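Local coordinates for mitochondrial RNA-binding protein 1 (Trypanosoma brucei, PDB 2GIA) that binds guide RNA as part of a complex with MRP2, which probably acts as an RNA matchmaker in mitochondrial RNA editing, at residues 71-82 / 136-147; 102-110 / 122-132. All blocks are in the same frame, centred on the assembly; numbering follows the deposited sequence.

Interaction 1: residues 71-82 / 136-147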
loop_
_atom_site.group_PDB
_atom_site.type_symbol
_atom_site.label_atom_id
_atom_site.label_comp_id
_atom_site.label_asym_id
_atom_site.label_seq_id
_atom_site.Cartn_x
_atom_site.Cartn_y
_atom_site.Cartn_z
ATOM N N HIS B 71 5.398 17.082 8.005
ATOM C CA HIS B 71 5.245 16.073 6.976
ATOM C C HIS B 71 6.547 15.298 6.765
ATOM O O HIS B 71 6.542 14.075 6.613
ATOM C CB HIS B 71 4.847 16.712 5.640
ATOM C CG HIS B 71 4.317 15.725 4.634
ATOM N ND1 HIS B 71 4.166 16.041 3.298
ATOM C CD2 HIS B 71 3.862 14.450 4.773
ATOM C CE1 HIS B 71 3.644 15.008 2.658
ATOM N NE2 HIS B 71 3.451 14.027 3.525
ATOM N N VAL B 72 7.679 15.993 6.754
ATOM C CA VAL B 72 8.929 15.291 6.517
ATOM C C VAL B 72 9.333 14.347 7.656
ATOM O O VAL B 72 9.987 13.315 7.432
ATOM C CB VAL B 72 10.075 16.321 6.149
ATOM C CG1 VAL B 72 10.604 17.020 7.386
ATOM C CG2 VAL B 72 11.168 15.601 5.378
ATOM N N ASP B 73 8.881 14.650 8.869
ATOM C CA ASP B 73 9.184 13.778 10.012
ATOM C C ASP B 73 8.436 12.476 9.816
ATOM O O ASP B 73 8.932 11.405 10.168
ATOM C CB ASP B 73 8.710 14.417 11.325
ATOM C CG ASP B 73 9.457 15.718 11.646
ATOM O OD1 ASP B 73 10.678 15.749 11.447
ATOM O OD2 ASP B 73 8.810 16.686 12.092
ATOM N N LEU B 74 7.221 12.560 9.283
ATOM C CA LEU B 74 6.467 11.303 9.044
ATOM C C LEU B 74 7.281 10.424 8.081
ATOM O O LEU B 74 7.459 9.208 8.280
ATOM C CB LEU B 74 5.081 11.628 8.477
ATOM C CG LEU B 74 4.281 10.440 7.921
ATOM C CD1 LEU B 74 3.980 9.347 9.022
ATOM C CD2 LEU B 74 2.940 11.001 7.385
ATOM N N ALA B 75 7.802 11.029 7.028
ATOM C CA ALA B 75 8.611 10.267 6.083
ATOM C C ALA B 75 9.870 9.701 6.771
ATOM O O ALA B 75 10.265 8.556 6.515
ATOM C CB ALA B 75 8.995 11.188 4.876
ATOM N N TYR B 76 10.511 10.495 7.642
ATOM C CA TYR B 76 11.688 10.007 8.355
ATOM C C TYR B 76 11.336 8.848 9.249
ATOM O O TYR B 76 12.110 7.905 9.341
ATOM C CB TYR B 76 12.345 11.125 9.212
ATOM C CG TYR B 76 13.475 11.815 8.469
ATOM C CD1 TYR B 76 14.629 11.116 8.164
ATOM C CD2 TYR B 76 13.358 13.125 8.033
ATOM C CE1 TYR B 76 15.653 11.700 7.437
ATOM C CE2 TYR B 76 14.390 13.726 7.285
ATOM C CZ TYR B 76 15.529 12.991 7.005
ATOM O OH TYR B 76 16.565 13.546 6.302
ATOM N N LEU B 77 10.169 8.896 9.906
ATOM C CA LEU B 77 9.807 7.788 10.786
ATOM C C LEU B 77 9.617 6.518 9.962
ATOM O O LEU B 77 9.982 5.428 10.399
ATOM C CB LEU B 77 8.506 8.101 11.563
ATOM C CG LEU B 77 8.495 9.322 12.502
ATOM C CD1 LEU B 77 7.399 9.149 13.571
ATOM C CD2 LEU B 77 9.865 9.581 13.132
ATOM N N VAL B 78 9.032 6.642 8.765
ATOM C CA VAL B 78 8.871 5.444 7.941
ATOM C C VAL B 78 10.284 4.952 7.545
ATOM O O VAL B 78 10.554 3.744 7.563
ATOM C CB VAL B 78 8.011 5.754 6.690
ATOM C CG1 VAL B 78 8.021 4.542 5.731
ATOM C CG2 VAL B 78 6.568 6.007 7.174
ATOM N N GLY B 79 11.175 5.886 7.217
ATOM C CA GLY B 79 12.541 5.514 6.891
ATOM C C GLY B 79 13.234 4.750 8.032
ATOM O O GLY B 79 14.069 3.852 7.787
ATOM N N VAL B 80 12.933 5.105 9.282
ATOM C CA VAL B 80 13.516 4.386 10.431
ATOM C C VAL B 80 12.907 2.984 10.472
ATOM O O VAL B 80 13.601 1.999 10.728
ATOM C CB VAL B 80 13.208 5.130 11.799
ATOM C CG1 VAL B 80 13.471 4.178 13.014
ATOM C CG2 VAL B 80 14.079 6.358 11.927
ATOM N N CYS B 81 11.606 2.885 10.216
ATOM C CA CYS B 81 10.957 1.562 10.212
ATOM C C CYS B 81 11.575 0.640 9.157
ATOM O O CYS B 81 11.732 -0.592 9.367
ATOM C CB CYS B 81 9.462 1.706 9.872
ATOM S SG CYS B 81 8.526 2.433 11.275
ATOM N N LYS B 82 11.893 1.261 8.023
ATOM C CA LYS B 82 12.461 0.561 6.858
ATOM C C LYS B 82 13.959 0.374 6.957
ATOM O O LYS B 82 14.578 -0.239 6.072
ATOM C CB LYS B 82 12.102 1.362 5.607
ATOM C CG LYS B 82 10.639 1.135 5.185
ATOM C CD LYS B 82 10.240 2.011 4.000
ATOM C CE LYS B 82 8.851 1.610 3.492
ATOM N NZ LYS B 82 8.867 0.173 3.039
ATOM N N GLU B 136 4.151 0.603 12.741
ATOM C CA GLU B 136 4.639 0.541 11.361
ATOM C C GLU B 136 3.479 0.677 10.356
ATOM O O GLU B 136 3.575 1.465 9.396
ATOM C CB GLU B 136 5.353 -0.812 11.096
ATOM C CG GLU B 136 6.716 -0.966 11.816
ATOM C CD GLU B 136 7.261 -2.400 11.813
ATOM O OE1 GLU B 136 8.459 -2.565 12.112
ATOM O OE2 GLU B 136 6.493 -3.363 11.534
ATOM N N HIS B 137 2.404 -0.108 10.542
ATOM C CA HIS B 137 1.285 -0.026 9.597
ATOM C C HIS B 137 0.643 1.361 9.574
ATOM O O HIS B 137 0.284 1.874 8.504
ATOM C CB HIS B 137 0.237 -1.088 9.928
ATOM C CG HIS B 137 0.603 -2.455 9.415
ATOM N ND1 HIS B 137 -0.035 -3.043 8.350
ATOM C CD2 HIS B 137 1.599 -3.301 9.781
ATOM C CE1 HIS B 137 0.560 -4.194 8.067
ATOM N NE2 HIS B 137 1.559 -4.366 8.921
ATOM N N PHE B 138 0.514 1.969 10.763
ATOM C CA PHE B 138 -0.091 3.292 10.854
ATOM C C PHE B 138 0.758 4.325 10.126
ATOM O O PHE B 138 0.243 5.162 9.405
ATOM C CB PHE B 138 -0.254 3.722 12.348
ATOM C CG PHE B 138 -1.021 5.006 12.523
ATOM C CD1 PHE B 138 -0.370 6.249 12.472
ATOM C CD2 PHE B 138 -2.414 4.973 12.628
ATOM C CE1 PHE B 138 -1.106 7.479 12.518
ATOM C CE2 PHE B 138 -3.168 6.182 12.677
ATOM C CZ PHE B 138 -2.507 7.448 12.623
ATOM N N LEU B 139 2.064 4.300 10.356
ATOM C CA LEU B 139 2.925 5.273 9.705
ATOM C C LEU B 139 2.928 5.077 8.168
ATOM O O LEU B 139 2.911 6.058 7.433
ATOM C CB LEU B 139 4.352 5.158 10.250
ATOM C CG LEU B 139 4.510 5.507 11.767
ATOM C CD1 LEU B 139 5.943 5.117 12.230
ATOM C CD2 LEU B 139 4.267 7.025 12.001
ATOM N N GLU B 140 2.961 3.828 7.690
ATOM C CA GLU B 140 2.992 3.628 6.227
ATOM C C GLU B 140 1.656 4.081 5.637
ATOM O O GLU B 140 1.584 4.694 4.567
ATOM C CB GLU B 140 3.276 2.144 5.873
ATOM C CG GLU B 140 4.644 1.726 6.393
ATOM C CD GLU B 140 5.176 0.447 5.766
ATOM O OE1 GLU B 140 6.197 -0.096 6.269
ATOM O OE2 GLU B 140 4.570 -0.011 4.772
ATOM N N SER B 141 0.591 3.781 6.345
ATOM C CA SER B 141 -0.726 4.216 5.878
ATOM C C SER B 141 -0.802 5.738 5.853
ATOM O O SER B 141 -1.282 6.349 4.879
ATOM C CB SER B 141 -1.853 3.689 6.791
ATOM O OG SER B 141 -2.070 2.293 6.616
ATOM N N ALA B 142 -0.347 6.363 6.930
ATOM C CA ALA B 142 -0.455 7.822 7.017
ATOM C C ALA B 142 0.355 8.500 5.939
ATOM O O ALA B 142 -0.110 9.479 5.324
ATOM C CB ALA B 142 -0.001 8.320 8.427
ATOM N N LEU B 143 1.566 7.998 5.695
ATOM C CA LEU B 143 2.381 8.638 4.669
ATOM C C LEU B 143 1.687 8.445 3.294
ATOM O O LEU B 143 1.577 9.384 2.485
ATOM C CB LEU B 143 3.794 8.017 4.629
ATOM C CG LEU B 143 4.725 8.563 3.519
ATOM C CD1 LEU B 143 4.947 10.078 3.659
ATOM C CD2 LEU B 143 6.060 7.897 3.633
ATOM N N ASP B 144 1.183 7.242 3.025
ATOM C CA ASP B 144 0.525 7.054 1.715
ATOM C C ASP B 144 -0.722 7.941 1.508
ATOM O O ASP B 144 -0.976 8.451 0.403
ATOM C CB ASP B 144 0.130 5.582 1.533
ATOM C CG ASP B 144 1.316 4.701 1.197
ATOM O OD1 ASP B 144 2.434 5.246 1.081
ATOM O OD2 ASP B 144 1.145 3.467 1.040
ATOM N N GLU B 145 -1.509 8.135 2.564
ATOM C CA GLU B 145 -2.734 8.944 2.473
ATOM C C GLU B 145 -2.468 10.435 2.638
ATOM O O GLU B 145 -3.365 11.239 2.479
ATOM C CB GLU B 145 -3.731 8.529 3.582
ATOM C CG GLU B 145 -4.279 7.063 3.469
ATOM C CD GLU B 145 -5.104 6.769 2.229
ATOM O OE1 GLU B 145 -5.748 7.685 1.660
ATOM O OE2 GLU B 145 -5.140 5.572 1.834
ATOM N N SER B 146 -1.236 10.799 2.948
ATOM C CA SER B 146 -0.915 12.191 3.263
ATOM C C SER B 146 -0.891 13.166 2.091
ATOM O O SER B 146 -0.860 14.382 2.279
ATOM C CB SER B 146 0.439 12.258 3.976
ATOM O OG SER B 146 1.515 11.990 3.079
ATOM N N PHE B 147 -0.896 12.648 0.883
ATOM C CA PHE B 147 -0.819 13.539 -0.269
ATOM C C PHE B 147 -2.172 14.065 -0.715
ATOM O O PHE B 147 -2.241 15.094 -1.421
ATOM C CB PHE B 147 -0.126 12.797 -1.433
ATOM C CG PHE B 147 1.187 12.176 -1.038
ATOM C CD1 PHE B 147 2.280 12.984 -0.717
ATOM C CD2 PHE B 147 1.325 10.784 -0.974
ATOM C CE1 PHE B 147 3.485 12.419 -0.346
ATOM C CE2 PHE B 147 2.520 10.203 -0.600
ATOM C CZ PHE B 147 3.616 11.031 -0.285
#
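H71, in the first turn of helix 71-81, donates through NE2 to S146 OG (2.8 Å), the single hydrogen bond between 71-82 and 136-147. The hydroxyl lies 20° out of the imidazole plane and in turn donates to L143 O at 2.7 Å, so S146 OG relays the histidine to the backbone of the opposite helix; L143 O also accepts from S146 N. With CG trans to its backbone N (chi1 -165°), the imidazole swings across to the serine, and its CE1 comes within 4.0 Å of F147 CE1.

Inward from this bond the interface is apolar. L143 fits as a knob into the hole made by H71, L74, A75 and V78, and one turn earlier L139 fills that of L74, L77, V78 and C81. The two branches of L74 divide the work: CD2 rests on the backbone at L143 CA (3.6 Å), while CD1 meets L139 CD2 at 3.8 Å. L139 CD1 reaches C81 SG. At the exposed end K82 NZ stays 4.2 Å from E140 OE1, opposite charges too far apart for a salt bridge.

The helix axes are inclined at 138° and approach to 9.4 Å. L37 of strand 36-43 packs against both, through L74, L77 and L139; A142 rests on V32 of strand 26-33, and M175 of a neighbouring MRP2 chain packs on H71, A75 and F147.

Interaction 2: residues 102-110 / 122-132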
loop_
_atom_site.group_PDB
_atom_site.type_symbol
_atom_site.label_atom_id
_atom_site.label_comp_id
_atom_site.label_asym_id
_atom_site.label_seq_id
_atom_site.Cartn_x
_atom_site.Cartn_y
_atom_site.Cartn_z
ATOM N N SER B 102 14.459 -0.423 17.796
ATOM C CA SER B 102 15.144 -1.259 18.781
ATOM C C SER B 102 14.935 -2.737 18.418
ATOM O O SER B 102 14.237 -3.050 17.451
ATOM C CB SER B 102 14.576 -0.996 20.167
ATOM O OG SER B 102 13.268 -1.519 20.263
ATOM N N ALA B 103 15.521 -3.645 19.195
ATOM C CA ALA B 103 15.360 -5.073 18.939
ATOM C C ALA B 103 13.915 -5.487 19.170
ATOM O O ALA B 103 13.420 -6.351 18.473
ATOM C CB ALA B 103 16.290 -5.912 19.857
ATOM N N GLN B 104 13.236 -4.879 20.138
ATOM C CA GLN B 104 11.838 -5.252 20.402
ATOM C C GLN B 104 10.771 -4.420 19.664
ATOM O O GLN B 104 9.595 -4.832 19.571
ATOM C CB GLN B 104 11.554 -5.172 21.895
ATOM C CG GLN B 104 12.421 -6.092 22.750
ATOM C CD GLN B 104 12.147 -7.553 22.467
ATOM O OE1 GLN B 104 10.990 -7.991 22.480
ATOM N NE2 GLN B 104 13.207 -8.321 22.208
ATOM N N GLY B 105 11.170 -3.262 19.134
ATOM C CA GLY B 105 10.203 -2.412 18.466
ATOM C C GLY B 105 10.734 -1.032 18.169
ATOM O O GLY B 105 11.759 -0.906 17.464
ATOM N N TYR B 106 10.065 0.000 18.693
ATOM C CA TYR B 106 10.495 1.383 18.448
ATOM C C TYR B 106 10.482 2.170 19.745
ATOM O O TYR B 106 9.703 1.863 20.650
ATOM C CB TYR B 106 9.581 2.059 17.400
ATOM C CG TYR B 106 9.675 1.356 16.053
ATOM C CD1 TYR B 106 10.680 1.693 15.129
ATOM C CD2 TYR B 106 8.796 0.347 15.726
ATOM C CE1 TYR B 106 10.802 1.012 13.895
ATOM C CE2 TYR B 106 8.909 -0.354 14.477
ATOM C CZ TYR B 106 9.908 -0.010 13.586
ATOM O OH TYR B 106 9.998 -0.663 12.376
ATOM N N HIS B 107 11.330 3.195 19.816
ATOM C CA HIS B 107 11.442 3.980 21.045
ATOM C C HIS B 107 11.416 5.442 20.630
ATOM O O HIS B 107 12.216 5.868 19.792
ATOM C CB HIS B 107 12.791 3.624 21.703
ATOM C CG HIS B 107 13.020 4.257 23.043
ATOM N ND1 HIS B 107 14.252 4.247 23.662
ATOM C CD2 HIS B 107 12.170 4.878 23.894
ATOM C CE1 HIS B 107 14.152 4.839 24.849
ATOM N NE2 HIS B 107 12.899 5.228 25.011
ATOM N N LEU B 108 10.498 6.213 21.212
ATOM C CA LEU B 108 10.388 7.661 20.898
ATOM C C LEU B 108 10.706 8.298 22.273
ATOM O O LEU B 108 10.099 7.937 23.273
ATOM C CB LEU B 108 8.952 8.017 20.458
ATOM C CG LEU B 108 8.662 9.525 20.308
ATOM C CD1 LEU B 108 9.469 10.116 19.138
ATOM C CD2 LEU B 108 7.145 9.735 20.118
ATOM N N HIS B 109 11.668 9.218 22.329
ATOM C CA HIS B 109 12.072 9.741 23.640
ATOM C C HIS B 109 12.810 11.069 23.560
ATOM O O HIS B 109 13.432 11.384 22.539
ATOM C CB HIS B 109 12.941 8.683 24.352
ATOM C CG HIS B 109 14.197 8.318 23.596
ATOM N ND1 HIS B 109 15.391 8.984 23.775
ATOM C CD2 HIS B 109 14.421 7.413 22.614
ATOM C CE1 HIS B 109 16.298 8.506 22.932
ATOM N NE2 HIS B 109 15.736 7.551 22.213
ATOM N N GLY B 110 12.686 11.851 24.635
ATOM C CA GLY B 110 13.374 13.135 24.711
ATOM C C GLY B 110 12.736 14.070 25.716
ATOM O O GLY B 110 12.149 13.646 26.721
ATOM N N ASP B 122 11.699 14.778 31.013
ATOM C CA ASP B 122 12.233 13.665 30.235
ATOM C C ASP B 122 11.076 12.708 30.014
ATOM O O ASP B 122 10.331 12.390 30.938
ATOM C CB ASP B 122 13.377 13.023 31.000
ATOM C CG ASP B 122 14.543 14.012 31.190
ATOM O OD1 ASP B 122 14.985 14.231 32.329
ATOM O OD2 ASP B 122 14.990 14.604 30.179
ATOM N N TRP B 123 10.916 12.267 28.776
ATOM C CA TRP B 123 9.787 11.399 28.433
ATOM C C TRP B 123 10.275 10.267 27.500
ATOM O O TRP B 123 11.200 10.457 26.717
ATOM C CB TRP B 123 8.754 12.244 27.712
ATOM C CG TRP B 123 7.485 11.490 27.311
ATOM C CD1 TRP B 123 6.599 10.851 28.138
ATOM C CD2 TRP B 123 6.976 11.354 25.996
ATOM N NE1 TRP B 123 5.554 10.326 27.398
ATOM C CE2 TRP B 123 5.767 10.627 26.073
ATOM C CE3 TRP B 123 7.420 11.782 24.739
ATOM C CZ2 TRP B 123 4.998 10.314 24.941
ATOM C CZ3 TRP B 123 6.656 11.474 23.609
ATOM C CH2 TRP B 123 5.461 10.746 23.722
ATOM N N SER B 124 9.649 9.107 27.620
ATOM C CA SER B 124 10.013 7.957 26.811
ATOM C C SER B 124 8.774 7.082 26.596
ATOM O O SER B 124 8.054 6.822 27.553
ATOM C CB SER B 124 11.058 7.114 27.549
ATOM O OG SER B 124 11.251 5.871 26.900
ATOM N N VAL B 125 8.540 6.635 25.360
ATOM C CA VAL B 125 7.427 5.700 25.114
ATOM C C VAL B 125 7.956 4.673 24.094
ATOM O O VAL B 125 8.732 5.028 23.178
ATOM C CB VAL B 125 6.154 6.420 24.609
ATOM C CG1 VAL B 125 6.419 7.115 23.283
ATOM C CG2 VAL B 125 5.001 5.399 24.477
ATOM N N LYS B 126 7.559 3.412 24.258
ATOM C CA LYS B 126 8.050 2.343 23.387
ATOM C C LYS B 126 6.868 1.683 22.721
ATOM O O LYS B 126 5.797 1.676 23.289
ATOM C CB LYS B 126 8.803 1.292 24.225
ATOM C CG LYS B 126 10.160 1.791 24.820
ATOM C CD LYS B 126 10.838 0.645 25.555
ATOM C CE LYS B 126 12.102 1.046 26.287
ATOM N NZ LYS B 126 12.931 1.865 25.401
ATOM N N PHE B 127 7.066 1.153 21.516
ATOM C CA PHE B 127 6.000 0.446 20.765
ATOM C C PHE B 127 6.696 -0.861 20.460
ATOM O O PHE B 127 7.429 -0.964 19.464
ATOM C CB PHE B 127 5.714 1.207 19.472
ATOM C CG PHE B 127 5.191 2.634 19.718
ATOM C CD1 PHE B 127 3.824 2.866 19.839
ATOM C CD2 PHE B 127 6.078 3.707 19.832
ATOM C CE1 PHE B 127 3.327 4.175 20.071
ATOM C CE2 PHE B 127 5.593 5.032 20.061
ATOM C CZ PHE B 127 4.233 5.258 20.179
ATOM N N ASP B 128 6.433 -1.861 21.287
ATOM C CA ASP B 128 7.105 -3.155 21.140
ATOM C C ASP B 128 6.178 -4.284 20.700
ATOM O O ASP B 128 4.968 -4.208 20.892
ATOM C CB ASP B 128 7.778 -3.541 22.482
ATOM C CG ASP B 128 9.003 -2.677 22.793
ATOM O OD1 ASP B 128 9.489 -1.985 21.874
ATOM O OD2 ASP B 128 9.493 -2.705 23.942
ATOM N N ASN B 129 6.765 -5.328 20.133
ATOM C CA ASN B 129 5.983 -6.482 19.701
ATOM C C ASN B 129 4.803 -6.112 18.793
ATOM O O ASN B 129 4.997 -5.399 17.807
ATOM C CB ASN B 129 5.533 -7.241 20.953
ATOM C CG ASN B 129 6.709 -7.545 21.842
ATOM O OD1 ASN B 129 7.732 -8.047 21.366
ATOM N ND2 ASN B 129 6.604 -7.208 23.105
ATOM N N HIS B 130 3.598 -6.587 19.088
ATOM C CA HIS B 130 2.482 -6.294 18.173
ATOM C C HIS B 130 2.194 -4.793 18.071
ATOM O O HIS B 130 1.628 -4.349 17.070
ATOM C CB HIS B 130 1.206 -7.081 18.568
ATOM C CG HIS B 130 0.684 -6.722 19.920
ATOM N ND1 HIS B 130 -0.313 -5.795 20.114
ATOM C CD2 HIS B 130 1.034 -7.162 21.152
ATOM C CE1 HIS B 130 -0.560 -5.676 21.406
ATOM N NE2 HIS B 130 0.246 -6.496 22.059
ATOM N N PHE B 131 2.580 -3.997 19.085
ATOM C CA PHE B 131 2.365 -2.550 18.977
ATOM C C PHE B 131 3.400 -1.953 18.000
ATOM O O PHE B 131 3.175 -0.898 17.447
ATOM C CB PHE B 131 2.535 -1.838 20.346
ATOM C CG PHE B 131 1.466 -2.193 21.340
ATOM C CD1 PHE B 131 0.151 -1.855 21.112
ATOM C CD2 PHE B 131 1.792 -2.903 22.492
ATOM C CE1 PHE B 131 -0.861 -2.227 22.044
ATOM C CE2 PHE B 131 0.794 -3.270 23.415
ATOM C CZ PHE B 131 -0.524 -2.923 23.174
ATOM N N ALA B 132 4.557 -2.596 17.846
ATOM C CA ALA B 132 5.540 -2.106 16.855
ATOM C C ALA B 132 4.921 -2.340 15.461
ATOM O O ALA B 132 5.063 -1.519 14.558
ATOM C CB ALA B 132 6.867 -2.902 16.955
HETATM O O HOH W 1 11.688 -0.271 21.978
HETATM O O HOH W 2 9.497 -7.598 18.457
#
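Strands 105-109 and 121-128 are antiparallel neighbours within a five-stranded sheet, joined by paired backbone bonds at Y106/F127, L108/V125 and G110/W123. The straightest runs from L108 N to V125 O (2.9 Å, 178° at the hydrogen). On the face carrying H107, H109, S124 and K126, the H107 ring is the centrepiece. Its CG stands trans to the backbone N (chi1 -175°), which carries NE2 over to S124 OG, 2.6 Å away; either atom could donate. K126 NZ hovers 3.1 Å above the ring plane, over its centre, and H109 CD2 lies over the other face, so the imidazole is sandwiched while its edge engages the serine.

The sheet belongs to the Whirly-like fold of this family, in which two antiparallel sheets pack together, and the reverse face of this pair looks toward the sheet of strands 12-17, 26-33, 36-43 and 65-68. There L108 CD2 touches W123 CZ3 at 3.9 Å, and V125 CB covers part of one indole face. I39 packs on L108, F13 and I15 on F127, while Q41 accepts from W123 NE1.

Where strand 121-128 leads into helix 130-145, N129 N donates to Q104 O (2.9 Å). S102 OG accepts from G105 N in an ST motif, and a water bonded to S102 OG donates to D128 OD1 (2.8 Å), tying the turn before one strand to the end of the other. A132 CB, in the first turn of the helix, lies against G105 CA (3.7 Å).

Interaction 2 is nested along the chain inside the loop closed by interaction 1: helix 71-81 comes first, then strands 105-109 and 121-128, and finally 136-147. Their centres lie about 16 Å apart, and both use helix 130-145, whose first turn follows strand 121-128 while its later turns pack on helix 71-81. They meet directly where Y106 OH lies 2.5 Å from E136 OE1, a probable hydrogen bond, and 3.2 Å from C81 CA. The five-stranded sheet is thereby connected to the helix pair. Both contacts also border neighbouring MRP2 chains, with R112 of one salt-bridged to E136 and packed on Y106, so they help build the four-chain assembly.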